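Local atomic coordinates of shikimate dehydrogenase (NADP(+)) (Peptoclostridium difficile, PDB entry 5DZS), a protein that probably catalyses the reversible NADPH-linked reduction of 3-dehydroshikimate to shikimate, a step of chorismate and aromatic amino acid biosynthesis. Residues Ile178-Pro183 and Leu206-Tyr211; Gly5-Lys10 and Phe36-Glu41. All blocks are in the same frame, centred on the assembly; numbering follows the deposited sequence.

Contact 1. Residues Ile178-Pro183 and Leu206-Tyr211; sequences ILNATP and LIDLIY
Asn180 and Asp208 stand side by side at the C-terminal ends of neighbouring parallel strands in a Rossmann-type sheet, whose strand order 3-2-1-4-5-6 places 177-180 and 205-208 fourth and fifth. The segment axes run 4.7 Å apart and 13° from parallel. Ile207 bonds through both its backbone groups: its N donates to Ile178 O at 2.9 Å, and its O receives Asn180 N at 2.8 Å, almost in line with the carbonyl. The next rung, Leu209 N to Asn180 O, is weak at 3.3 Å; here both strands give way to loops. Leu179 turns its own backbone groups to Val122 and Leu124 of the strand on its other flank.

The polar side chains share the sheet face of Ile178 and Leu206. Asn180 and Asp208 both hold CG anti to the backbone N (chi1 178° and -164°), which makes them point the same way. Asn180 ND2 donates to Asp208 OD1 at 2.8 Å; Asp208 OD1 lies close to the amide plane of Asn180, yet the donor arrives above the carboxylate plane. From the opposite face of that carboxylate Ile210 N closes an Asx turn on the same oxygen, and OD2 bonds to Thr216 OG1, which accounts for both carboxylate oxygens. The other sheet face is apolar: Leu179 lays CD1 against Ile207 CG2 at 3.9 Å and CD2 against Leu209, with helix 101-111 packed on Ile207 and Leu209.

Val184 adds two bonds, its N to Thr182 OG1 and its O weakly to Asn180 ND2. Asn180 OD1 is doubly engaged as well, in a second Asx turn: Thr182 N, 3.1 Å from it, approaches above the amide plane, while Thr182 OG1 donates in that plane, on a lone pair of Asn180 OD1, at 2.6 Å.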
ATOM      1  N   ILE B 178      31.197  -1.982   0.125  1.00 36.19           N
ATOM      2  CA  ILE B 178      31.244  -0.609  -0.364  1.00 34.34           C
ATOM      3  C   ILE B 178      30.103  -0.479  -1.377  1.00 32.78           C
ATOM      4  O   ILE B 178      30.011  -1.235  -2.360  1.00 33.53           O
ATOM      5  CB  ILE B 178      32.627  -0.186  -0.907  1.00 36.84           C
ATOM      6  CG1 ILE B 178      32.632   1.317  -1.235  1.00 36.08           C
ATOM      7  CG2 ILE B 178      33.054  -1.032  -2.099  1.00 39.63           C
ATOM      8  CD1 ILE B 178      34.019   1.870  -1.507  1.00 37.56           C
ATOM      9  N   LEU B 179      29.239   0.492  -1.117  1.00 29.49           N
ATOM     10  CA  LEU B 179      28.047   0.716  -1.927  1.00 29.69           C
ATOM     11  C   LEU B 179      28.102   2.091  -2.595  1.00 27.96           C
ATOM     12  O   LEU B 179      28.296   3.127  -1.922  1.00 29.39           O
ATOM     13  CB  LEU B 179      26.817   0.551  -1.050  1.00 29.76           C
ATOM     14  CG  LEU B 179      25.438   0.687  -1.736  1.00 29.66           C
ATOM     15  CD1 LEU B 179      24.388  -0.157  -1.039  1.00 31.01           C
ATOM     16  CD2 LEU B 179      24.991   2.136  -1.828  1.00 29.66           C
ATOM     17  N   ASN B 180      27.968   2.091  -3.916  1.00 28.03           N
ATOM     18  CA  ASN B 180      27.965   3.331  -4.675  1.00 28.53           C
ATOM     19  C   ASN B 180      26.570   3.931  -4.820  1.00 29.04           C
ATOM     20  O   ASN B 180      25.731   3.394  -5.556  1.00 29.66           O
ATOM     21  CB  ASN B 180      28.519   3.122  -6.080  1.00 30.28           C
ATOM     22  CG  ASN B 180      28.478   4.398  -6.898  1.00 33.27           C
ATOM     23  OD1 ASN B 180      28.771   5.478  -6.385  1.00 34.08           O
ATOM     24  ND2 ASN B 180      28.093   4.285  -8.163  1.00 34.31           N
ATOM     25  N   ALA B 181      26.336   5.043  -4.133  1.00 29.56           N
ATOM     26  CA  ALA B 181      25.075   5.781  -4.228  1.00 31.47           C
ATOM     27  C   ALA B 181      25.282   7.120  -4.959  1.00 35.32           C
ATOM     28  O   ALA B 181      24.435   8.004  -4.861  1.00 44.15           O
ATOM     29  CB  ALA B 181      24.491   6.026  -2.846  1.00 30.78           C
ATOM     30  N   THR B 182      26.390   7.254  -5.691  1.00 38.04           N
ATOM     31  CA  THR B 182      26.696   8.473  -6.444  1.00 41.32           C
ATOM     32  C   THR B 182      26.230   8.303  -7.885  1.00 46.78           C
ATOM     33  O   THR B 182      26.026   7.185  -8.342  1.00 43.38           O
ATOM     34  CB  THR B 182      28.207   8.789  -6.468  1.00 43.68           C
ATOM     35  OG1 THR B 182      28.901   7.909  -7.368  1.00 42.34           O
ATOM     36  CG2 THR B 182      28.815   8.709  -5.075  1.00 41.78           C
ATOM     37  N   PRO B 183      26.074   9.416  -8.615  1.00 50.28           N
ATOM     38  CA  PRO B 183      25.680   9.288 -10.015  1.00 56.52           C
ATOM     39  C   PRO B 183      26.858   8.936 -10.941  1.00 60.76           C
ATOM     40  O   PRO B 183      26.693   8.923 -12.157  1.00 65.84           O
ATOM     41  CB  PRO B 183      25.124  10.676 -10.348  1.00 56.47           C
ATOM     42  CG  PRO B 183      25.820  11.603  -9.422  1.00 55.16           C
ATOM     43  CD  PRO B 183      26.147  10.823  -8.178  1.00 53.32           C
ATOM     44  N   LEU B 206      31.179  -5.282  -3.558  1.00 38.03           N
ATOM     45  CA  LEU B 206      30.834  -4.008  -4.168  1.00 36.59           C
ATOM     46  C   LEU B 206      29.387  -4.026  -4.610  1.00 33.99           C
ATOM     47  O   LEU B 206      28.959  -4.948  -5.302  1.00 35.33           O
ATOM     48  CB  LEU B 206      31.682  -3.691  -5.401  1.00 38.16           C
ATOM     49  CG  LEU B 206      33.111  -3.202  -5.219  1.00 40.14           C
ATOM     50  CD1 LEU B 206      33.991  -4.328  -4.712  1.00 42.99           C
ATOM     51  CD2 LEU B 206      33.623  -2.668  -6.551  1.00 40.83           C
ATOM     52  N   ILE B 207      28.635  -3.005  -4.222  1.00 35.81           N
ATOM     53  CA  ILE B 207      27.255  -2.875  -4.661  1.00 35.43           C
ATOM     54  C   ILE B 207      27.130  -1.555  -5.400  1.00 34.58           C
ATOM     55  O   ILE B 207      27.452  -0.501  -4.860  1.00 34.00           O
ATOM     56  CB  ILE B 207      26.265  -2.917  -3.481  1.00 35.07           C
ATOM     57  CG1 ILE B 207      26.402  -4.263  -2.753  1.00 39.48           C
ATOM     58  CG2 ILE B 207      24.836  -2.695  -3.976  1.00 34.58           C
ATOM     59  CD1 ILE B 207      25.611  -4.352  -1.470  1.00 42.49           C
ATOM     60  N   ASP B 208      26.682  -1.612  -6.647  1.00 32.30           N
ATOM     61  CA  ASP B 208      26.507  -0.386  -7.421  1.00 32.14           C
ATOM     62  C   ASP B 208      25.027  -0.210  -7.728  1.00 33.59           C
ATOM     63  O   ASP B 208      24.430  -1.074  -8.339  1.00 33.65           O
ATOM     64  CB  ASP B 208      27.333  -0.453  -8.715  1.00 33.83           C
ATOM     65  CG  ASP B 208      27.521   0.916  -9.369  1.00 34.38           C
ATOM     66  OD1 ASP B 208      26.871   1.899  -8.932  1.00 33.75           O
ATOM     67  OD2 ASP B 208      28.343   1.008 -10.306  1.00 41.21           O
ATOM     68  N   LEU B 209      24.438   0.900  -7.301  1.00 30.60           N
ATOM     69  CA  LEU B 209      23.015   1.125  -7.569  1.00 29.82           C
ATOM     70  C   LEU B 209      22.773   1.508  -9.021  1.00 33.27           C
ATOM     71  O   LEU B 209      21.633   1.461  -9.502  1.00 31.72           O
ATOM     72  CB  LEU B 209      22.425   2.162  -6.617  1.00 30.10           C
ATOM     73  CG  LEU B 209      22.534   1.826  -5.125  1.00 31.43           C
ATOM     74  CD1 LEU B 209      21.760   2.825  -4.273  1.00 31.74           C
ATOM     75  CD2 LEU B 209      22.085   0.398  -4.831  1.00 34.34           C
ATOM     76  N   ILE B 210      23.835   1.876  -9.724  1.00 36.10           N
ATOM     77  CA  ILE B 210      23.735   2.229 -11.128  1.00 37.20           C
ATOM     78  C   ILE B 210      23.598   0.979 -11.972  1.00 38.58           C
ATOM     79  O   ILE B 210      24.114  -0.090 -11.633  1.00 38.05           O
ATOM     80  CB  ILE B 210      25.004   2.970 -11.613  1.00 42.27           C
ATOM     81  CG1 ILE B 210      25.208   4.280 -10.834  1.00 43.94           C
ATOM     82  CG2 ILE B 210      24.945   3.232 -13.110  1.00 44.34           C
ATOM     83  CD1 ILE B 210      24.062   5.269 -10.937  1.00 46.96           C
ATOM     84  N   TYR B 211      22.862   1.105 -13.064  1.00 39.96           N
ATOM     85  CA  TYR B 211      22.779   0.026 -14.018  1.00 41.46           C
ATOM     86  C   TYR B 211      23.050   0.575 -15.405  1.00 45.80           C
ATOM     87  O   TYR B 211      22.438   1.554 -15.823  1.00 46.65           O
ATOM     88  CB  TYR B 211      21.424  -0.682 -14.036  1.00 39.75           C
ATOM     89  CG  TYR B 211      21.375  -1.634 -15.208  1.00 41.57           C
ATOM     90  CD1 TYR B 211      22.148  -2.792 -15.212  1.00 41.86           C
ATOM     91  CD2 TYR B 211      20.613  -1.350 -16.336  1.00 43.40           C
ATOM     92  CE1 TYR B 211      22.141  -3.659 -16.288  1.00 43.45           C
ATOM     93  CE2 TYR B 211      20.599  -2.208 -17.420  1.00 45.89           C
ATOM     94  CZ  TYR B 211      21.366  -3.360 -17.393  1.00 46.82           C
ATOM     95  OH  TYR B 211      21.347  -4.219 -18.467  1.00 51.70           O
TER

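Contact 2. Residues Gly5-Lys10 and Phe36-Glu41; sequences GLVGEK and FEISKE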
ATOM      1  N   GLY B   5       5.243   8.410 -15.495  1.00 15.68           N
ATOM      2  CA  GLY B   5       6.564   8.683 -16.002  1.00 15.90           C
ATOM      3  C   GLY B   5       7.601   8.883 -14.947  1.00 16.61           C
ATOM      4  O   GLY B   5       7.327   8.724 -13.745  1.00 17.06           O
ATOM      5  N   LEU B   6       8.785   9.246 -15.409  1.00 15.94           N
ATOM      6  CA  LEU B   6       9.958   9.435 -14.575  1.00 16.05           C
ATOM      7  C   LEU B   6      10.414  10.879 -14.646  1.00 17.10           C
ATOM      8  O   LEU B   6      10.705  11.389 -15.733  1.00 17.40           O
ATOM      9  CB  LEU B   6      11.093   8.520 -15.050  1.00 18.00           C
ATOM     10  CG  LEU B   6      12.453   8.690 -14.363  1.00 17.67           C
ATOM     11  CD1 LEU B   6      12.381   8.400 -12.880  1.00 18.35           C
ATOM     12  CD2 LEU B   6      13.508   7.844 -15.050  1.00 20.06           C
ATOM     13  N   VAL B   7      10.491  11.528 -13.476  1.00 16.27           N
ATOM     14  CA  VAL B   7      10.917  12.913 -13.380  1.00 17.17           C
ATOM     15  C   VAL B   7      12.375  13.008 -12.931  1.00 17.44           C
ATOM     16  O   VAL B   7      12.750  12.450 -11.893  1.00 18.80           O
ATOM     17  CB  VAL B   7      10.031  13.679 -12.393  1.00 18.36           C
ATOM     18  CG1 VAL B   7      10.569  15.093 -12.139  1.00 22.60           C
ATOM     19  CG2 VAL B   7       8.585  13.732 -12.904  1.00 19.32           C
ATOM     20  N   GLY B   8      13.187  13.716 -13.706  1.00 17.84           N
ATOM     21  CA  GLY B   8      14.601  13.911 -13.375  1.00 19.02           C
ATOM     22  C   GLY B   8      15.152  14.974 -14.284  1.00 21.24           C
ATOM     23  O   GLY B   8      14.455  15.450 -15.167  1.00 21.87           O
ATOM     24  N   GLU B   9      16.411  15.339 -14.105  1.00 23.38           N
ATOM     25  CA  GLU B   9      16.982  16.429 -14.910  1.00 29.40           C
ATOM     26  C   GLU B   9      17.460  15.955 -16.289  1.00 33.01           C
ATOM     27  O   GLU B   9      17.162  16.591 -17.319  1.00 34.28           O
ATOM     28  CB  GLU B   9      18.103  17.091 -14.121  1.00 31.39           C
ATOM     29  CG  GLU B   9      18.704  18.322 -14.763  1.00 35.90           C
ATOM     30  CD  GLU B   9      19.848  18.883 -13.933  1.00 38.85           C
ATOM     31  OE1 GLU B   9      20.416  18.139 -13.095  1.00 43.78           O
ATOM     32  OE2 GLU B   9      20.182  20.073 -14.123  1.00 44.21           O
ATOM     33  N   LYS B  10      18.165  14.824 -16.300  1.00 32.71           N
ATOM     34  CA  LYS B  10      18.712  14.224 -17.527  1.00 35.13           C
ATOM     35  C   LYS B  10      18.428  12.735 -17.467  1.00 33.45           C
ATOM     36  O   LYS B  10      18.918  12.053 -16.558  1.00 38.63           O
ATOM     37  CB  LYS B  10      20.229  14.444 -17.591  1.00 42.45           C
ATOM     38  CG  LYS B  10      20.687  15.894 -17.471  1.00 48.46           C
ATOM     39  CD  LYS B  10      20.219  16.744 -18.642  1.00 53.65           C
ATOM     40  CE  LYS B  10      20.800  18.154 -18.559  1.00 59.11           C
ATOM     41  NZ  LYS B  10      20.453  18.981 -19.750  1.00 59.78           N
ATOM     42  N   PHE B  36      10.039  12.269 -18.180  1.00 16.40           N
ATOM     43  CA  PHE B  36       9.680  13.661 -18.004  1.00 16.59           C
ATOM     44  C   PHE B  36      10.952  14.424 -17.565  1.00 17.35           C
ATOM     45  O   PHE B  36      11.166  14.649 -16.382  1.00 17.84           O
ATOM     46  CB  PHE B  36       8.601  13.894 -16.943  1.00 17.02           C
ATOM     47  CG  PHE B  36       7.246  13.323 -17.254  1.00 16.24           C
ATOM     48  CD1 PHE B  36       6.545  13.711 -18.394  1.00 16.65           C
ATOM     49  CD2 PHE B  36       6.629  12.447 -16.383  1.00 18.67           C
ATOM     50  CE1 PHE B  36       5.263  13.227 -18.635  1.00 17.14           C
ATOM     51  CE2 PHE B  36       5.347  11.954 -16.651  1.00 17.55           C
ATOM     52  CZ  PHE B  36       4.670  12.357 -17.759  1.00 16.84           C
ATOM     53  N   GLU B  37      11.785  14.814 -18.500  1.00 18.30           N
ATOM     54  CA  GLU B  37      12.959  15.626 -18.167  1.00 19.45           C
ATOM     55  C   GLU B  37      12.458  17.016 -17.789  1.00 19.17           C
ATOM     56  O   GLU B  37      11.694  17.636 -18.537  1.00 21.77           O
ATOM     57  CB  GLU B  37      13.926  15.694 -19.344  1.00 23.13           C
ATOM     58  CG  GLU B  37      14.634  14.392 -19.678  1.00 27.29           C
ATOM     59  CD  GLU B  37      15.785  14.596 -20.665  1.00 33.62           C
ATOM     60  OE1 GLU B  37      15.706  15.510 -21.523  1.00 42.24           O
ATOM     61  OE2 GLU B  37      16.771  13.853 -20.579  1.00 35.72           O
ATOM     62  N   ILE B  38      12.894  17.518 -16.648  0.50 18.29           N
ATOM     63  CA  ILE B  38      12.490  18.837 -16.186  0.50 19.22           C
ATOM     64  C   ILE B  38      13.675  19.513 -15.551  0.50 21.03           C
ATOM     65  O   ILE B  38      14.372  18.927 -14.709  0.50 22.45           O
ATOM     66  CB  ILE B  38      11.306  18.768 -15.196  0.50 18.86           C
ATOM     67  CG1 ILE B  38      10.093  18.098 -15.862  0.50 19.04           C
ATOM     68  CG2 ILE B  38      10.950  20.160 -14.678  0.50 20.38           C
ATOM     69  CD1 ILE B  38       8.920  17.947 -14.932  0.50 18.32           C
ATOM     70  N   SER B  39      13.866  20.764 -15.935  1.00 22.41           N
ATOM     71  CA  SER B  39      14.998  21.550 -15.476  1.00 24.41           C
ATOM     72  C   SER B  39      14.822  21.989 -14.012  1.00 24.70           C
ATOM     73  O   SER B  39      13.711  22.080 -13.504  1.00 24.00           O
ATOM     74  CB  SER B  39      15.145  22.786 -16.354  1.00 26.05           C
ATOM     75  OG  SER B  39      14.122  23.730 -16.095  1.00 29.23           O
ATOM     76  N   LYS B  40      15.927  22.349 -13.363  1.00 25.81           N
ATOM     77  CA  LYS B  40      15.851  22.783 -11.977  1.00 28.51           C
ATOM     78  C   LYS B  40      14.957  24.015 -11.771  1.00 29.03           C
ATOM     79  O   LYS B  40      14.285  24.128 -10.745  1.00 32.35           O
ATOM     80  CB  LYS B  40      17.248  23.125 -11.466  1.00 32.41           C
ATOM     81  CG  LYS B  40      18.159  21.933 -11.291  1.00 35.85           C
ATOM     82  CD  LYS B  40      19.496  22.398 -10.706  1.00 42.30           C
ATOM     83  CE  LYS B  40      20.301  21.240 -10.140  1.00 47.41           C
ATOM     84  NZ  LYS B  40      20.655  20.221 -11.161  1.00 49.05           N
ATOM     85  N   GLU B  41      14.938  24.909 -12.760  0.50 28.97           N
ATOM     86  CA  GLU B  41      14.140  26.130 -12.677  0.50 31.87           C
ATOM     87  C   GLU B  41      12.637  25.912 -12.893  0.50 30.32           C
ATOM     88  O   GLU B  41      11.828  26.816 -12.647  0.50 30.09           O
ATOM     89  CB  GLU B  41      14.669  27.202 -13.647  0.50 35.35           C
ATOM     90  CG  GLU B  41      14.835  26.783 -15.106  0.50 36.34           C
ATOM     91  CD  GLU B  41      16.206  26.184 -15.451  0.50 37.20           C
ATOM     92  OE1 GLU B  41      16.908  25.626 -14.576  0.50 31.93           O
ATOM     93  OE2 GLU B  41      16.590  26.286 -16.642  0.50 41.99           O
TER
HETATM   94  O   HOH W   1      18.401  21.797 -14.780  1.00 35.78           O
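Glu9 and Lys40 meet through a salt bridge in which Lys40 NZ lies 2.9 Å from Glu9 OE1 and, by a weak hydrogen bond, 3.0 Å from OE2, so the ammonium group faces both carboxylate oxygens. The glutamate reaches across with CG anti to its backbone N (chi1 -174°) and an extended chain, whereas Lys40 bends at its last torsion (chi4 61°) to bring NZ round. A water forms a second bridge: it donates to Glu9 OE2 at 2.6 Å and accepts from Lys40 N.

Behind this pair the backbones are joined as parallel strands of a beta-alpha-beta unit, strand 2-8, helix 16-27 and strand 31-37, in the substrate-binding domain. Phe36 N donates to Leu6 O at 2.7 Å and Ile38 N to Gly8 O at 3.0 Å; between them Gly8 N to Phe36 O is weak. On one face Val7 sets CG2 against Phe36 CB. The phenyl ring lies obliquely along the neighbouring backbone, its CE2 3.5 Å from Gly5 CA, an approach made possible by the absence of a side chain there. Glu37, on the other face, runs its methylene carbons past Glu9 O.

The next shell adds further contacts. Glu37 OE2 accepts from Leu11 N, tying strand 31-37 to the loop after strand 2-8, and Tyr64 OH bonds to Ile38 O. Val58 touches Val7 and Phe36, while Leu46 packs on Val7 and Ile38.

Strand 31-37 is the outermost of its sheet in this chain, and the contact grades from a buried backbone ladder to charged groups at its end. Because NZ is shared between two oxygens and water engages OE2, the carboxylate of Glu9 is probably stabilised as the anion.

The two contacts belong to different sheets: contact 2 to the mixed sheet of the substrate-binding domain, contact 1 to the parallel sheet of the nucleotide-binding fold. Their centres are 21 Å apart and their nearest atoms about 9 Å, so they do not touch. Contact 2 borders the predicted shikimate site, the side chain of Leu6 being about 4 Å from those of Ser14 and Thr61. Contact 1 itself contains predicted ligand residues, Leu209 for NADP(+) and Tyr211 for shikimate; the side chain of Leu209 lies about 6 Å from that of Asp101, predicted for shikimate, and about 5 Å from Gly232, predicted for NADP(+). Between them, Lys10 touches Tyr187, shortly after segment 178-183.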